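Local coordinates for putative uncharacterized protein (Burkholderia ambifaria, PDB 3W20) that is a zinc-bound member of the 2-oxoglutarate-dependent dioxygenase family that probably oxidises N-substituted L-amino acids, at residues G79-E84 with A94-I99; T110-L115 with L136-R141. All coordinates share one frame; numbering follows the deposited sequence.

In the fold
Along the chain the two contacts come in series: 79-84 meets 94-99 before 110-115 meets 136-141, and their centres lie about 18 Å apart. Helix 87-107 carries one side of interaction 1 and is followed by helix 111-120, which opens interaction 2. A direct link also exists, since Tyr96 OH of the first contact lies 3.1 Å from Leu136 N of the second, a probable though weak hydrogen bond. Interaction 1 joins two helices, whereas interaction 2 sets helix 111-120 against the residues that lead into strand 139-143 of the large mixed sheet. That strand carries the 2-oxoglutarate residues Arg141 and Tyr143, so the two helices probably help to support the part of the double-stranded beta-helix that carries these residues.

Interaction 1: G79-E84 with A94-I99; sequences GQLQRE and AEYFGI
Leu81 reaches from helix 78-83 to the two aromatic side chains of helix 87-107, and every contact here is apolar. Its CD2 methyl does the touching: Leu81 CD2 lies 3.9 Å from Tyr96 CG and 4.0 Å from Tyr96 CB, meeting the root of the ring obliquely. In both residues the bond from CA to CB points toward the other helix, and CG is anti to the backbone N (chi1 178° for Leu81); the side chains cross at about a right angle. Leu81 CD2 is also 4.3 Å from Phe97 CE2, a looser contact.

Between the aromatics themselves, Tyr96 CD2 sits 3.5 Å above the plane of the Phe97 ring, over its centre, while Phe97 CD2 lies in plane at the edge of the Tyr96 ring. Phe97 also makes an edge-to-face contact with Phe135 and packs on Ala94 of the second subunit.

The polar end of Tyr96 is held elsewhere, its OH hydrogen-bonding the C-terminal carboxylate of Asp273 through OXT; the Tyr96 side chain is about 14 Å from the zinc ion. Trp168, Leu89 and Lys92 pack round Leu81. The arrangement is a small buried helix-helix contact in the helical layer flanking the double-stranded beta-helix.

Interaction 2: T110-L115 with L136-R141; sequences TRFVRL and LLATRR
Val113 and Phe112, neighbours in the first turn of helix 111-120, close on the backbone segment that leads into strand 139-143. The nearest pair is Val113 CG2 and the CB methyl of Ala138, 4.0 Å apart. The two branches of Val113 divide the work: CG2 stands anti to the carbonyl carbon and meets Ala138, whereas CG1, anti to the backbone N (chi1 171°), lies 4.2 Å from CD2 of Leu137. Phe112 brings its ring edge to the same alanine, with CE2 4.2 Å from Ala138 CB, which lies near the ring plane. Ala138 is thereby touched by both helix residues.

One step out, Thr110 caps the helix: its OG1 accepts from Val113 N at 3.1 Å with an N-H...O angle of 160°, and also bonds Leu107 O. On the strand, Thr139 directs its CB away from the helix, and its OG1 accepts from Arg141 NE at 3.1 Å, lying 20° out of the guanidinium plane. Asp273 ties the pair together, with OD2 bonded to Thr139 OG1 and OD1 in a salt bridge to Arg141 NH1, probably helping to orient this 2-oxoglutarate-binding arginine.

Leu260 of strand 255-265, antiparallel to 139-143, packs on both Phe112 and Ala138, and Leu107 of helix 87-107 touches Leu137, placing the contact where the two consecutive helices meet the mixed sheet.

Interaction 1: G79-E84 with A94-I99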
ATOM      1  N   GLY A  79       4.374   0.536  13.425  1.00 18.78           N
ATOM      2  CA  GLY A  79       3.759   0.493  14.738  1.00 19.72           C
ATOM      3  C   GLY A  79       2.452   1.229  14.719  1.00 19.51           C
ATOM      4  O   GLY A  79       1.494   0.804  15.365  1.00 19.20           O
ATOM      5  N   GLN A  80       2.394   2.324  13.958  1.00 17.84           N
ATOM      6  CA  GLN A  80       1.116   3.043  13.790  1.00 20.15           C
ATOM      7  C   GLN A  80       0.105   2.241  12.948  1.00 20.37           C
ATOM      8  O   GLN A  80      -1.112   2.189  13.246  1.00 19.11           O
ATOM      9  CB  GLN A  80       1.308   4.407  13.145  1.00 24.01           C
ATOM     10  CG  GLN A  80       2.105   5.429  13.952  1.00 30.66           C
ATOM     11  CD  GLN A  80       2.745   6.554  13.084  1.00 33.88           C
ATOM     12  OE1 GLN A  80       2.403   6.755  11.903  1.00 41.08           O
ATOM     13  NE2 GLN A  80       3.656   7.300  13.690  1.00 38.35           N
ATOM     14  N   LEU A  81       0.624   1.566  11.940  1.00 17.59           N
ATOM     15  CA  LEU A  81      -0.259   0.744  11.130  1.00 17.30           C
ATOM     16  C   LEU A  81      -0.894  -0.357  11.962  1.00 17.22           C
ATOM     17  O   LEU A  81      -2.055  -0.700  11.757  1.00 18.64           O
ATOM     18  CB  LEU A  81       0.486   0.191   9.909  1.00 17.33           C
ATOM     19  CG  LEU A  81      -0.262  -0.751   8.937  1.00 16.66           C
ATOM     20  CD1 LEU A  81      -1.504  -0.062   8.363  1.00 18.69           C
ATOM     21  CD2 LEU A  81       0.654  -1.220   7.837  1.00 19.23           C
ATOM     22  N   GLN A  82      -0.125  -0.941  12.888  1.00 16.43           N
ATOM     23  CA  GLN A  82      -0.619  -2.013  13.733  1.00 15.64           C
ATOM     24  C   GLN A  82      -1.755  -1.590  14.643  1.00 14.50           C
ATOM     25  O   GLN A  82      -2.480  -2.471  15.069  1.00 18.08           O
ATOM     26  CB  GLN A  82       0.503  -2.531  14.654  1.00 15.99           C
ATOM     27  CG  GLN A  82       1.471  -3.411  13.928  1.00 14.72           C
ATOM     28  CD  GLN A  82       2.628  -3.899  14.829  1.00 15.18           C
ATOM     29  OE1 GLN A  82       2.999  -3.248  15.764  1.00 15.45           O
ATOM     30  NE2 GLN A  82       3.237  -5.036  14.446  1.00 15.10           N
ATOM     31  N   ARG A  83      -1.899  -0.306  14.954  1.00 16.72           N
ATOM     32  CA  ARG A  83      -2.986   0.130  15.817  1.00 18.04           C
ATOM     33  C   ARG A  83      -4.344   0.105  15.138  1.00 19.01           C
ATOM     34  O   ARG A  83      -5.414   0.085  15.801  1.00 19.40           O
ATOM     35  CB  ARG A  83      -2.636   1.461  16.473  1.00 23.71           C
ATOM     36  CG  ARG A  83      -1.564   1.221  17.510  1.00 30.15           C
ATOM     37  CD  ARG A  83      -1.511   2.332  18.552  1.00 38.46           C
ATOM     38  NE  ARG A  83      -0.571   3.335  18.073  1.00 44.81           N
ATOM     39  CZ  ARG A  83       0.750   3.292  18.257  1.00 45.48           C
ATOM     40  NH1 ARG A  83       1.320   2.283  18.943  1.00 50.37           N
ATOM     41  NH2 ARG A  83       1.498   4.264  17.747  1.00 45.91           N
ATOM     42  N   GLU A  84      -4.361   0.123  13.811  1.00 17.57           N
ATOM     43  CA  GLU A  84      -5.633   0.244  13.110  1.00 18.05           C
ATOM     44  C   GLU A  84      -6.366  -1.107  12.934  1.00 17.50           C
ATOM     45  O   GLU A  84      -5.733  -2.175  12.823  1.00 18.90           O
ATOM     46  CB  GLU A  84      -5.373   0.853  11.712  1.00 19.88           C
ATOM     47  CG  GLU A  84      -4.663   2.194  11.725  1.00 19.45           C
ATOM     48  CD  GLU A  84      -5.497   3.309  12.306  1.00 22.98           C
ATOM     49  OE1 GLU A  84      -6.755   3.223  12.324  1.00 23.41           O
ATOM     50  OE2 GLU A  84      -4.893   4.248  12.795  1.00 27.14           O
ATOM     51  N   ALA A  94      -2.835   0.984   2.752  1.00 16.12           N
ATOM     52  CA  ALA A  94      -2.619   1.573   1.422  1.00 14.55           C
ATOM     53  C   ALA A  94      -1.674   2.781   1.611  1.00 17.62           C
ATOM     54  O   ALA A  94      -0.783   2.962   0.782  1.00 18.15           O
ATOM     55  CB  ALA A  94      -3.954   2.121   0.847  1.00 16.45           C
ATOM     56  N   GLU A  95      -1.902   3.629   2.618  1.00 15.59           N
ATOM     57  CA  GLU A  95      -1.009   4.798   2.883  1.00 17.81           C
ATOM     58  C   GLU A  95       0.401   4.368   3.192  1.00 18.90           C
ATOM     59  O   GLU A  95       1.398   4.857   2.591  1.00 18.67           O
ATOM     60  CB  GLU A  95      -1.500   5.726   4.043  1.00 19.71           C
ATOM     61  CG  GLU A  95      -2.759   6.517   3.774  1.00 27.38           C
ATOM     62  CD  GLU A  95      -3.065   7.329   5.052  1.00 36.08           C
ATOM     63  OE1 GLU A  95      -2.212   8.164   5.476  1.00 41.63           O
ATOM     64  OE2 GLU A  95      -4.094   7.053   5.661  1.00 38.84           O
ATOM     65  N   TYR A  96       0.508   3.357   4.038  1.00 15.97           N
ATOM     66  CA  TYR A  96       1.828   2.903   4.452  1.00 16.22           C
ATOM     67  C   TYR A  96       2.646   2.409   3.275  1.00 17.07           C
ATOM     68  O   TYR A  96       3.806   2.873   3.075  1.00 19.60           O
ATOM     69  CB  TYR A  96       1.702   1.809   5.505  1.00 15.39           C
ATOM     70  CG  TYR A  96       3.061   1.302   5.982  1.00 15.92           C
ATOM     71  CD1 TYR A  96       3.797   1.954   6.974  1.00 15.49           C
ATOM     72  CD2 TYR A  96       3.585   0.135   5.441  1.00 14.53           C
ATOM     73  CE1 TYR A  96       5.047   1.423   7.388  1.00 16.57           C
ATOM     74  CE2 TYR A  96       4.813  -0.394   5.850  1.00 16.31           C
ATOM     75  CZ  TYR A  96       5.534   0.261   6.810  1.00 14.74           C
ATOM     76  OH  TYR A  96       6.746  -0.265   7.198  1.00 17.19           O
ATOM     77  N   PHE A  97       2.076   1.521   2.502  1.00 16.48           N
ATOM     78  CA  PHE A  97       2.844   0.917   1.387  1.00 17.34           C
ATOM     79  C   PHE A  97       2.982   1.849   0.212  1.00 18.73           C
ATOM     80  O   PHE A  97       4.013   1.811  -0.450  1.00 20.58           O
ATOM     81  CB  PHE A  97       2.255  -0.438   1.002  1.00 15.10           C
ATOM     82  CG  PHE A  97       2.590  -1.459   2.050  1.00 16.43           C
ATOM     83  CD1 PHE A  97       3.877  -1.993   2.147  1.00 18.21           C
ATOM     84  CD2 PHE A  97       1.613  -1.821   2.976  1.00 16.48           C
ATOM     85  CE1 PHE A  97       4.176  -2.907   3.173  1.00 18.24           C
ATOM     86  CE2 PHE A  97       1.899  -2.708   4.012  1.00 17.27           C
ATOM     87  CZ  PHE A  97       3.184  -3.261   4.065  1.00 17.40           C
ATOM     88  N   GLY A  98       2.018   2.731   0.041  1.00 20.03           N
ATOM     89  CA  GLY A  98       2.073   3.744  -1.058  1.00 21.99           C
ATOM     90  C   GLY A  98       3.195   4.736  -0.752  1.00 26.20           C
ATOM     91  O   GLY A  98       3.990   5.143  -1.631  1.00 31.53           O
ATOM     92  N   ILE A  99       3.328   5.098   0.498  1.00 24.23           N
ATOM     93  CA  ILE A  99       4.373   6.073   0.900  1.00 26.29           C
ATOM     94  C   ILE A  99       5.749   5.437   0.814  1.00 25.50           C
ATOM     95  O   ILE A  99       6.697   6.058   0.332  1.00 25.34           O
ATOM     96  CB  ILE A  99       4.139   6.626   2.314  1.00 26.08           C
ATOM     97  CG1 ILE A  99       2.952   7.599   2.274  1.00 32.00           C
ATOM     98  CG2 ILE A  99       5.325   7.424   2.862  1.00 28.67           C
ATOM     99  CD1 ILE A  99       2.510   7.982   3.665  1.00 37.12           C
TER

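Interaction 2: T110-L115 with L136-R141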
ATOM      1  N   THR A 110      20.860   6.534   2.300  1.00 23.06           N
ATOM      2  CA  THR A 110      21.342   7.196   3.489  1.00 21.53           C
ATOM      3  C   THR A 110      22.489   6.458   4.141  1.00 18.56           C
ATOM      4  O   THR A 110      22.564   5.232   4.077  1.00 22.55           O
ATOM      5  CB  THR A 110      20.228   7.464   4.538  1.00 20.17           C
ATOM      6  OG1 THR A 110      19.800   6.234   5.087  1.00 18.51           O
ATOM      7  CG2 THR A 110      19.056   8.153   3.944  1.00 22.30           C
ATOM      8  N   ARG A 111      23.399   7.195   4.785  1.00 20.81           N
ATOM      9  CA  ARG A 111      24.456   6.555   5.526  1.00 20.83           C
ATOM     10  C   ARG A 111      23.955   5.638   6.623  1.00 20.57           C
ATOM     11  O   ARG A 111      24.486   4.519   6.856  1.00 21.86           O
ATOM     12  CB  ARG A 111      25.341   7.591   6.139  1.00 27.33           C
ATOM     13  CG  ARG A 111      26.670   6.943   6.290  1.00 32.56           C
ATOM     14  CD  ARG A 111      27.715   7.995   6.365  1.00 33.94           C
ATOM     15  NE  ARG A 111      28.899   7.400   6.989  1.00 39.83           N
ATOM     16  CZ  ARG A 111      29.958   8.099   7.344  1.00 31.44           C
ATOM     17  NH1 ARG A 111      29.944   9.418   7.169  1.00 38.69           N
ATOM     18  NH2 ARG A 111      30.981   7.506   7.908  1.00 37.14           N
ATOM     19  N   PHE A 112      22.872   6.080   7.248  1.00 19.67           N
ATOM     20  CA  PHE A 112      22.232   5.288   8.295  1.00 18.04           C
ATOM     21  C   PHE A 112      21.755   3.924   7.780  1.00 19.49           C
ATOM     22  O   PHE A 112      22.032   2.920   8.412  1.00 17.04           O
ATOM     23  CB  PHE A 112      21.082   6.080   8.972  1.00 16.87           C
ATOM     24  CG  PHE A 112      20.407   5.290  10.073  1.00 18.80           C
ATOM     25  CD1 PHE A 112      21.089   4.978  11.221  1.00 19.45           C
ATOM     26  CD2 PHE A 112      19.116   4.816   9.922  1.00 18.64           C
ATOM     27  CE1 PHE A 112      20.465   4.212  12.234  1.00 16.58           C
ATOM     28  CE2 PHE A 112      18.494   4.045  10.921  1.00 15.31           C
ATOM     29  CZ  PHE A 112      19.164   3.738  12.060  1.00 15.96           C
ATOM     30  N   VAL A 113      21.020   3.893   6.673  1.00 18.66           N
ATOM     31  CA  VAL A 113      20.454   2.618   6.148  1.00 17.63           C
ATOM     32  C   VAL A 113      21.638   1.795   5.629  1.00 20.92           C
ATOM     33  O   VAL A 113      21.724   0.616   5.919  1.00 19.42           O
ATOM     34  CB  VAL A 113      19.369   2.845   5.100  1.00 16.70           C
ATOM     35  CG1 VAL A 113      18.949   1.528   4.400  1.00 18.61           C
ATOM     36  CG2 VAL A 113      18.137   3.422   5.731  1.00 16.83           C
ATOM     37  N   ARG A 114      22.599   2.468   4.974  1.00 22.30           N
ATOM     38  CA  ARG A 114      23.766   1.768   4.445  1.00 24.96           C
ATOM     39  C   ARG A 114      24.616   1.108   5.558  1.00 22.46           C
ATOM     40  O   ARG A 114      25.257   0.084   5.335  1.00 21.71           O
ATOM     41  CB  ARG A 114      24.611   2.704   3.579  1.00 25.74           C
ATOM     42  CG  ARG A 114      24.025   2.966   2.213  1.00 32.60           C
ATOM     43  CD  ARG A 114      24.912   3.972   1.483  1.00 42.20           C
ATOM     44  NE  ARG A 114      24.278   4.236   0.199  1.00 49.58           N
ATOM     45  CZ  ARG A 114      24.601   3.645  -0.953  1.00 47.68           C
ATOM     46  NH1 ARG A 114      25.628   2.792  -1.032  1.00 39.58           N
ATOM     47  NH2 ARG A 114      23.885   3.923  -2.035  1.00 40.77           N
ATOM     48  N   LEU A 115      24.589   1.642   6.771  1.00 24.61           N
ATOM     49  CA  LEU A 115      25.231   0.964   7.890  1.00 24.04           C
ATOM     50  C   LEU A 115      24.846  -0.497   7.980  1.00 24.51           C
ATOM     51  O   LEU A 115      25.689  -1.386   8.056  1.00 22.47           O
ATOM     52  CB  LEU A 115      24.934   1.709   9.200  1.00 27.79           C
ATOM     53  CG  LEU A 115      25.884   1.754  10.353  1.00 35.51           C
ATOM     54  CD1 LEU A 115      27.253   2.259   9.900  1.00 33.32           C
ATOM     55  CD2 LEU A 115      25.226   2.712  11.336  1.00 29.04           C
ATOM     56  N   LEU A 136       8.355   0.515   4.607  1.00 14.27           N
ATOM     57  CA  LEU A 136       9.136   1.709   4.848  1.00 16.91           C
ATOM     58  C   LEU A 136      10.491   1.288   5.451  1.00 16.64           C
ATOM     59  O   LEU A 136      10.544   0.405   6.340  1.00 16.74           O
ATOM     60  CB  LEU A 136       8.383   2.621   5.861  1.00 17.51           C
ATOM     61  CG  LEU A 136       9.202   3.792   6.361  1.00 16.71           C
ATOM     62  CD1 LEU A 136       9.336   4.706   5.133  1.00 20.63           C
ATOM     63  CD2 LEU A 136       8.493   4.566   7.458  1.00 20.18           C
ATOM     64  N   LEU A 137      11.603   1.955   5.057  1.00 17.01           N
ATOM     65  CA  LEU A 137      12.927   1.489   5.579  1.00 16.99           C
ATOM     66  C   LEU A 137      13.323   1.983   6.971  1.00 16.68           C
ATOM     67  O   LEU A 137      13.980   1.249   7.737  1.00 17.04           O
ATOM     68  CB  LEU A 137      14.087   1.855   4.599  1.00 15.83           C
ATOM     69  CG  LEU A 137      14.327   0.801   3.543  1.00 15.33           C
ATOM     70  CD1 LEU A 137      15.158   1.408   2.359  1.00 19.37           C
ATOM     71  CD2 LEU A 137      15.159  -0.366   4.181  1.00 19.60           C
ATOM     72  N   ALA A 138      12.997   3.221   7.269  1.00 16.67           N
ATOM     73  CA  ALA A 138      13.607   3.871   8.478  1.00 16.73           C
ATOM     74  C   ALA A 138      12.926   5.218   8.631  1.00 19.02           C
ATOM     75  O   ALA A 138      12.302   5.690   7.689  1.00 16.99           O
ATOM     76  CB  ALA A 138      15.139   4.008   8.384  1.00 15.87           C
ATOM     77  N   THR A 139      13.075   5.836   9.806  1.00 17.09           N
ATOM     78  CA  THR A 139      12.493   7.092  10.117  1.00 18.49           C
ATOM     79  C   THR A 139      13.477   7.965  10.927  1.00 18.93           C
ATOM     80  O   THR A 139      14.326   7.488  11.729  1.00 17.10           O
ATOM     81  CB  THR A 139      11.165   6.976  10.932  1.00 18.77           C
ATOM     82  OG1 THR A 139      11.450   6.271  12.100  1.00 22.59           O
ATOM     83  CG2 THR A 139      10.112   6.154  10.272  1.00 16.55           C
ATOM     84  N   ARG A 140      13.431   9.278  10.654  1.00 16.45           N
ATOM     85  CA  ARG A 140      14.041  10.216  11.569  1.00 17.91           C
ATOM     86  C   ARG A 140      13.018  10.627  12.602  1.00 20.44           C
ATOM     87  O   ARG A 140      11.824  10.853  12.268  1.00 25.86           O
ATOM     88  CB  ARG A 140      14.484  11.469  10.765  1.00 19.83           C
ATOM     89  CG  ARG A 140      15.663  11.240   9.899  1.00 18.67           C
ATOM     90  CD  ARG A 140      16.201  12.568   9.282  1.00 21.32           C
ATOM     91  NE  ARG A 140      15.136  13.269   8.600  1.00 21.98           N
ATOM     92  CZ  ARG A 140      15.277  14.423   7.914  1.00 25.97           C
ATOM     93  NH1 ARG A 140      16.452  15.012   7.802  1.00 24.45           N
ATOM     94  NH2 ARG A 140      14.226  14.978   7.343  1.00 26.60           N
ATOM     95  N   ARG A 141      13.413  10.750  13.858  1.00 23.24           N
ATOM     96  CA  ARG A 141      12.441  10.817  14.958  1.00 23.74           C
ATOM     97  C   ARG A 141      12.793  12.050  15.743  1.00 27.48           C
ATOM     98  O   ARG A 141      13.976  12.250  16.151  1.00 26.27           O
ATOM     99  CB  ARG A 141      12.538   9.539  15.854  1.00 24.36           C
ATOM    100  CG  ARG A 141      12.019   8.236  15.174  1.00 25.21           C
ATOM    101  CD  ARG A 141      12.631   6.976  15.807  1.00 29.55           C
ATOM    102  NE  ARG A 141      12.390   5.737  15.045  1.00 26.93           N
ATOM    103  CZ  ARG A 141      12.889   4.555  15.368  1.00 25.75           C
ATOM    104  NH1 ARG A 141      12.593   3.447  14.601  1.00 22.15           N
ATOM    105  NH2 ARG A 141      13.706   4.448  16.440  1.00 23.32           N
TER